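Local coordinates for extracellular solute-binding protein (Bordetella parapertussis, PDB 3PU5) that probably captures a small solute, perhaps a polyamine, outside the cytoplasmic membrane and passes it to a transporter for uptake, at residues K78-D83 against M244-G249; N68-L73 against A99-C104. All blocks are in the same frame, centred on the assembly; numbering follows the deposited sequence.

Contact 1. Residues K78-D83 against M244-G249; sequences KLAQVD and MAVVKG
Two backbone hydrogen bonds join Lys78-Asp83 to Met244-Gly249, where strand 238-246 runs on into a loop. Ala80 N gives its hydrogen to Val246 O at 2.7 Å, nearly straight with 169° at the hydrogen. Lys248 N gives its own to Lys78 O at 3.0 Å. Both bonds flank Leu79 and Val247, whose backbones form a single bridge beside the antiparallel sheet of a periplasmic-binding-protein fold; the segments run 118° apart, consistent with a pairing limited to that one bridge. Two waters extend the pairing: one molecule donates to both Lys78 O and Lys248 O, another accepts from Val246 N and donates to Ala80 O. Lys78 O thus receives two hydrogens.

Lys248 lays its extended chain across the Leu79 peptide, CE lying 3.3 Å from Leu79 O, and its NZ bonds to Lys77 O. Leu79 CD1 and CD2 both rest on Ala245 CB, CD1 at 3.7 Å, with helix 67-75 packed on the same leucine. Next to the bridge, Val246 divides its two methyls: CG1, anti to the backbone N (chi1 178°), meets Ala80 CB, while CG2 lies 3.8 Å from Val82 CG1.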
loop_
_atom_site.group_PDB
_atom_site.type_symbol
_atom_site.label_atom_id
_atom_site.label_comp_id
_atom_site.label_asym_id
_atom_site.label_seq_id
_atom_site.Cartn_x
_atom_site.Cartn_y
_atom_site.Cartn_z
ATOM N N LYS A 78 8.947 -4.123 20.087
ATOM C CA LYS A 78 10.310 -3.891 19.600
ATOM C C LYS A 78 10.523 -2.492 19.012
ATOM O O LYS A 78 11.623 -2.156 18.575
ATOM C CB LYS A 78 10.708 -4.964 18.584
ATOM C CG LYS A 78 10.852 -6.359 19.194
ATOM C CD LYS A 78 12.045 -6.399 20.140
ATOM C CE LYS A 78 12.246 -7.779 20.725
ATOM N NZ LYS A 78 13.267 -7.726 21.818
ATOM N N LEU A 79 9.480 -1.671 19.021
ATOM C CA LEU A 79 9.538 -0.364 18.374
ATOM C C LEU A 79 9.426 0.751 19.403
ATOM O O LEU A 79 8.671 0.633 20.353
ATOM C CB LEU A 79 8.398 -0.254 17.365
ATOM C CG LEU A 79 8.331 -1.414 16.371
ATOM C CD1 LEU A 79 7.120 -1.256 15.443
ATOM C CD2 LEU A 79 9.622 -1.480 15.577
ATOM N N ALA A 80 10.173 1.836 19.221
ATOM C CA ALA A 80 10.124 2.928 20.186
ATOM C C ALA A 80 8.924 3.833 19.939
ATOM O O ALA A 80 8.475 3.994 18.805
ATOM C CB ALA A 80 11.422 3.734 20.157
ATOM N N GLN A 81 8.408 4.425 21.008
ATOM C CA GLN A 81 7.327 5.398 20.885
ATOM C C GLN A 81 7.795 6.639 20.123
ATOM O O GLN A 81 8.920 7.106 20.304
ATOM C CB GLN A 81 6.789 5.788 22.270
ATOM C CG GLN A 81 7.835 6.457 23.174
ATOM C CD GLN A 81 7.342 6.685 24.604
ATOM O OE1 GLN A 81 6.517 7.574 24.863
ATOM N NE2 GLN A 81 7.860 5.889 25.541
ATOM N N VAL A 82 6.937 7.157 19.255
ATOM C CA VAL A 82 7.230 8.385 18.538
ATOM C C VAL A 82 5.983 9.256 18.496
ATOM O O VAL A 82 4.861 8.749 18.467
ATOM C CB VAL A 82 7.720 8.125 17.087
ATOM C CG1 VAL A 82 9.114 7.497 17.081
ATOM C CG2 VAL A 82 6.726 7.253 16.319
ATOM N N ASP A 83 6.184 10.568 18.491
ATOM C CA ASP A 83 5.079 11.506 18.361
ATOM C C ASP A 83 5.553 12.831 17.783
ATOM O O ASP A 83 6.710 12.975 17.382
ATOM C CB ASP A 83 4.379 11.725 19.714
ATOM C CG ASP A 83 5.308 12.277 20.780
ATOM O OD1 ASP A 83 6.228 13.053 20.447
ATOM O OD2 ASP A 83 5.108 11.943 21.966
HETATM N N MSE A 244 7.085 2.619 8.691
HETATM C CA MSE A 244 8.368 3.025 9.233
HETATM C C MSE A 244 8.288 3.168 10.753
HETATM O O MSE A 244 7.327 3.713 11.284
HETATM C CB MSE A 244 8.832 4.345 8.620
HETATM C CG MSE A 244 10.270 4.700 8.992
HETATM SE SE MSE A 244 10.953 6.261 7.980
HETATM C CE MSE A 244 11.234 5.427 6.227
ATOM N N ALA A 245 9.319 2.695 11.440
ATOM C CA ALA A 245 9.369 2.737 12.893
ATOM C C ALA A 245 10.809 2.782 13.402
ATOM O O ALA A 245 11.737 2.295 12.743
ATOM C CB ALA A 245 8.634 1.525 13.493
ATOM N N VAL A 246 10.969 3.349 14.595
ATOM C CA VAL A 246 12.247 3.375 15.292
ATOM C C VAL A 246 12.431 2.105 16.128
ATOM O O VAL A 246 11.585 1.776 16.958
ATOM C CB VAL A 246 12.334 4.595 16.230
ATOM C CG1 VAL A 246 13.656 4.582 16.998
ATOM C CG2 VAL A 246 12.183 5.890 15.435
ATOM N N VAL A 247 13.546 1.408 15.913
ATOM C CA VAL A 247 13.868 0.178 16.645
ATOM C C VAL A 247 14.377 0.442 18.066
ATOM O O VAL A 247 15.394 1.120 18.252
ATOM C CB VAL A 247 14.934 -0.639 15.882
ATOM C CG1 VAL A 247 15.417 -1.821 16.722
ATOM C CG2 VAL A 247 14.383 -1.092 14.519
ATOM N N LYS A 248 13.667 -0.081 19.063
ATOM C CA LYS A 248 14.060 0.102 20.464
ATOM C C LYS A 248 15.503 -0.320 20.684
ATOM O O LYS A 248 15.888 -1.419 20.303
ATOM C CB LYS A 248 13.178 -0.739 21.393
ATOM C CG LYS A 248 11.917 -0.075 21.897
ATOM C CD LYS A 248 11.302 -0.924 23.014
ATOM C CE LYS A 248 9.823 -0.612 23.209
ATOM N NZ LYS A 248 9.207 -1.503 24.244
ATOM N N GLY A 249 16.298 0.548 21.306
ATOM C CA GLY A 249 17.666 0.207 21.665
ATOM C C GLY A 249 18.694 0.497 20.587
ATOM O O GLY A 249 19.884 0.277 20.790
HETATM O O HOH W 1 14.111 -3.422 19.654
HETATM O O HOH W 2 8.871 4.059 16.165
#

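Contact 2. Residues N68-L73 against A99-C104; sequences NDMYRL and ADWEGC
Tyr71 and Trp101 make the central contact between helix 67-75 and the loop at Ala99-Cys104. The indole offers CZ3, which lies 4.0 Å from Tyr71 CD2 at the edge of the phenol ring and near its plane. Seen from the indole, the tyrosine atom approaches obliquely, and the two side chains cross at an angle, in van der Waals contact. The same CZ3 is 4.2 Å from Met70 CG, and the corner of the indole therefore touches two successive side chains of the helix. Met70 is a selenomethionine that starts toward the loop and then turns away, leaving its CG to make this contact. Further along the phenol, Tyr71 CE2 comes within 3.9 Å of Asp100 O, again obliquely.

The torsion of Tyr71 accounts for its reach: with CG roughly anti to the backbone N (chi1 -154°), the ring projects from the helix toward the loop. This is a helix-to-loop contact in the binding-protein fold, made where the chain turns back before strand 106-107. A type I' beta turn runs from Trp101 to Cys104, closed by Cys104 N bonding to Trp101 O at 2.8 Å. Glu102 and Gly103 occupy its two central positions with positive phi, the glycine at 72°.

Behind the indole, Asp100 CB lies 3.5 Å above the ring plane, over its centre, and so backs one face. Asp100 is held in turn by a hydrogen bond between its OD2 and Thr305 OG1, and Thr305 of helix 305-322 also touches both Tyr71 and Trp101.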
loop_
_atom_site.group_PDB
_atom_site.type_symbol
_atom_site.label_atom_id
_atom_site.label_comp_id
_atom_site.label_asym_id
_atom_site.label_seq_id
_atom_site.Cartn_x
_atom_site.Cartn_y
_atom_site.Cartn_z
ATOM N N ASN A 68 2.154 -6.558 7.686
ATOM C CA ASN A 68 1.969 -7.849 8.362
ATOM C C ASN A 68 3.093 -8.177 9.338
ATOM O O ASN A 68 2.863 -8.487 10.514
ATOM C CB ASN A 68 1.884 -8.971 7.339
ATOM C CG ASN A 68 0.598 -8.948 6.564
ATOM O OD1 ASN A 68 -0.479 -8.749 7.137
ATOM N ND2 ASN A 68 0.694 -9.155 5.248
ATOM N N ASP A 69 4.319 -8.114 8.834
ATOM C CA ASP A 69 5.476 -8.436 9.650
ATOM C C ASP A 69 5.780 -7.338 10.656
ATOM O O ASP A 69 6.213 -7.630 11.776
ATOM C CB ASP A 69 6.672 -8.743 8.760
ATOM C CG ASP A 69 6.491 -10.038 8.016
ATOM O OD1 ASP A 69 6.536 -11.101 8.675
ATOM O OD2 ASP A 69 6.262 -9.989 6.788
HETATM N N MSE A 70 5.523 -6.085 10.280
HETATM C CA MSE A 70 5.681 -4.987 11.230
HETATM C C MSE A 70 4.752 -5.177 12.419
HETATM O O MSE A 70 5.101 -4.838 13.553
HETATM C CB MSE A 70 5.429 -3.620 10.588
HETATM C CG MSE A 70 5.780 -2.447 11.514
HETATM SE SE MSE A 70 7.722 -2.332 11.818
HETATM C CE MSE A 70 8.265 -1.909 9.976
ATOM N N TYR A 71 3.563 -5.712 12.162
ATOM C CA TYR A 71 2.624 -5.953 13.246
ATOM C C TYR A 71 3.216 -6.954 14.237
ATOM O O TYR A 71 2.877 -6.939 15.406
ATOM C CB TYR A 71 1.272 -6.438 12.717
ATOM C CG TYR A 71 0.123 -6.110 13.651
ATOM C CD1 TYR A 71 -0.429 -7.084 14.482
ATOM C CD2 TYR A 71 -0.398 -4.822 13.712
ATOM C CE1 TYR A 71 -1.477 -6.783 15.344
ATOM C CE2 TYR A 71 -1.443 -4.511 14.568
ATOM C CZ TYR A 71 -1.977 -5.498 15.383
ATOM O OH TYR A 71 -3.017 -5.190 16.240
ATOM N N ARG A 72 4.119 -7.811 13.768
ATOM C CA ARG A 72 4.807 -8.743 14.663
ATOM C C ARG A 72 5.640 -7.984 15.698
ATOM O O ARG A 72 5.643 -8.318 16.889
ATOM C CB ARG A 72 5.713 -9.697 13.868
ATOM C CG ARG A 72 4.978 -10.624 12.923
ATOM C CD ARG A 72 5.941 -11.267 11.924
ATOM N NE ARG A 72 6.866 -12.198 12.563
ATOM C CZ ARG A 72 7.858 -12.815 11.930
ATOM N NH1 ARG A 72 8.061 -12.596 10.636
ATOM N NH2 ARG A 72 8.651 -13.657 12.587
ATOM N N LEU A 73 6.353 -6.968 15.227
ATOM C CA LEU A 73 7.234 -6.183 16.070
ATOM C C LEU A 73 6.438 -5.309 17.023
ATOM O O LEU A 73 6.882 -5.010 18.127
ATOM C CB LEU A 73 8.132 -5.306 15.209
ATOM C CG LEU A 73 9.168 -6.096 14.436
ATOM C CD1 LEU A 73 10.263 -5.158 13.961
ATOM C CD2 LEU A 73 9.726 -7.159 15.351
ATOM N N ALA A 99 -2.761 4.799 12.662
ATOM C CA ALA A 99 -3.722 4.157 13.560
ATOM C C ALA A 99 -3.367 2.738 14.009
ATOM O O ALA A 99 -3.627 2.377 15.150
ATOM C CB ALA A 99 -5.127 4.182 12.961
ATOM N N ASP A 100 -2.780 1.931 13.133
ATOM C CA ASP A 100 -2.498 0.544 13.500
ATOM C C ASP A 100 -1.280 0.377 14.428
ATOM O O ASP A 100 -1.093 -0.677 15.028
ATOM C CB ASP A 100 -2.308 -0.320 12.243
ATOM C CG ASP A 100 -3.618 -0.582 11.499
ATOM O OD1 ASP A 100 -4.702 -0.401 12.094
ATOM O OD2 ASP A 100 -3.566 -0.979 10.319
ATOM N N TRP A 101 -0.452 1.407 14.547
ATOM C CA TRP A 101 0.916 1.191 15.035
ATOM C C TRP A 101 1.175 1.587 16.497
ATOM O O TRP A 101 2.318 1.655 16.950
ATOM C CB TRP A 101 1.910 1.820 14.042
ATOM C CG TRP A 101 1.444 1.526 12.654
ATOM C CD1 TRP A 101 0.912 2.411 11.758
ATOM C CD2 TRP A 101 1.386 0.238 12.029
ATOM N NE1 TRP A 101 0.543 1.755 10.605
ATOM C CE2 TRP A 101 0.825 0.421 10.747
ATOM C CE3 TRP A 101 1.762 -1.053 12.424
ATOM C CZ2 TRP A 101 0.640 -0.636 9.859
ATOM C CZ3 TRP A 101 1.572 -2.100 11.536
ATOM C CH2 TRP A 101 1.018 -1.883 10.270
ATOM N N GLU A 102 0.090 1.828 17.221
ATOM C CA GLU A 102 0.127 2.056 18.659
ATOM C C GLU A 102 1.160 3.097 19.078
ATOM O O GLU A 102 1.879 2.915 20.062
ATOM C CB GLU A 102 0.301 0.719 19.407
ATOM C CG GLU A 102 -0.913 -0.196 19.226
ATOM C CD GLU A 102 -0.775 -1.552 19.891
ATOM O OE1 GLU A 102 -0.045 -1.667 20.903
ATOM O OE2 GLU A 102 -1.408 -2.509 19.396
ATOM N N GLY A 103 1.215 4.192 18.319
ATOM C CA GLY A 103 2.089 5.310 18.622
ATOM C C GLY A 103 3.556 5.028 18.381
ATOM O O GLY A 103 4.428 5.757 18.862
ATOM N N CYS A 104 3.836 3.965 17.637
ATOM C CA CYS A 104 5.215 3.555 17.386
ATOM C C CYS A 104 5.518 3.430 15.896
ATOM O O CYS A 104 6.501 2.779 15.524
ATOM C CB CYS A 104 5.522 2.213 18.063
ATOM S SG CYS A 104 5.313 2.186 19.855
#

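Contacts 1 and 2 lie with their centres about 10 Å apart, on the same side of the chain's centre. Along the sequence the order is 68-73, 78-83, 99-104 and 244-249, so their segments alternate: helix 67-75 leads into 78-83, and the following loop returns through 99-104 before strand 106-107. Strand 238-246, which pairs with 62-65, 106-107 and 111-117, then arrives from far along the chain. Direct bonds probably connect the two contacts, Val82 N to Gly103 O at 2.9 Å and Lys78 N to Leu73 O at 3.0 Å, while Ala245 CB packs against Cys104 O. The 78-83 loop, remote in sequence from 238-246, is thereby tied to both helix 67-75 and the sheet.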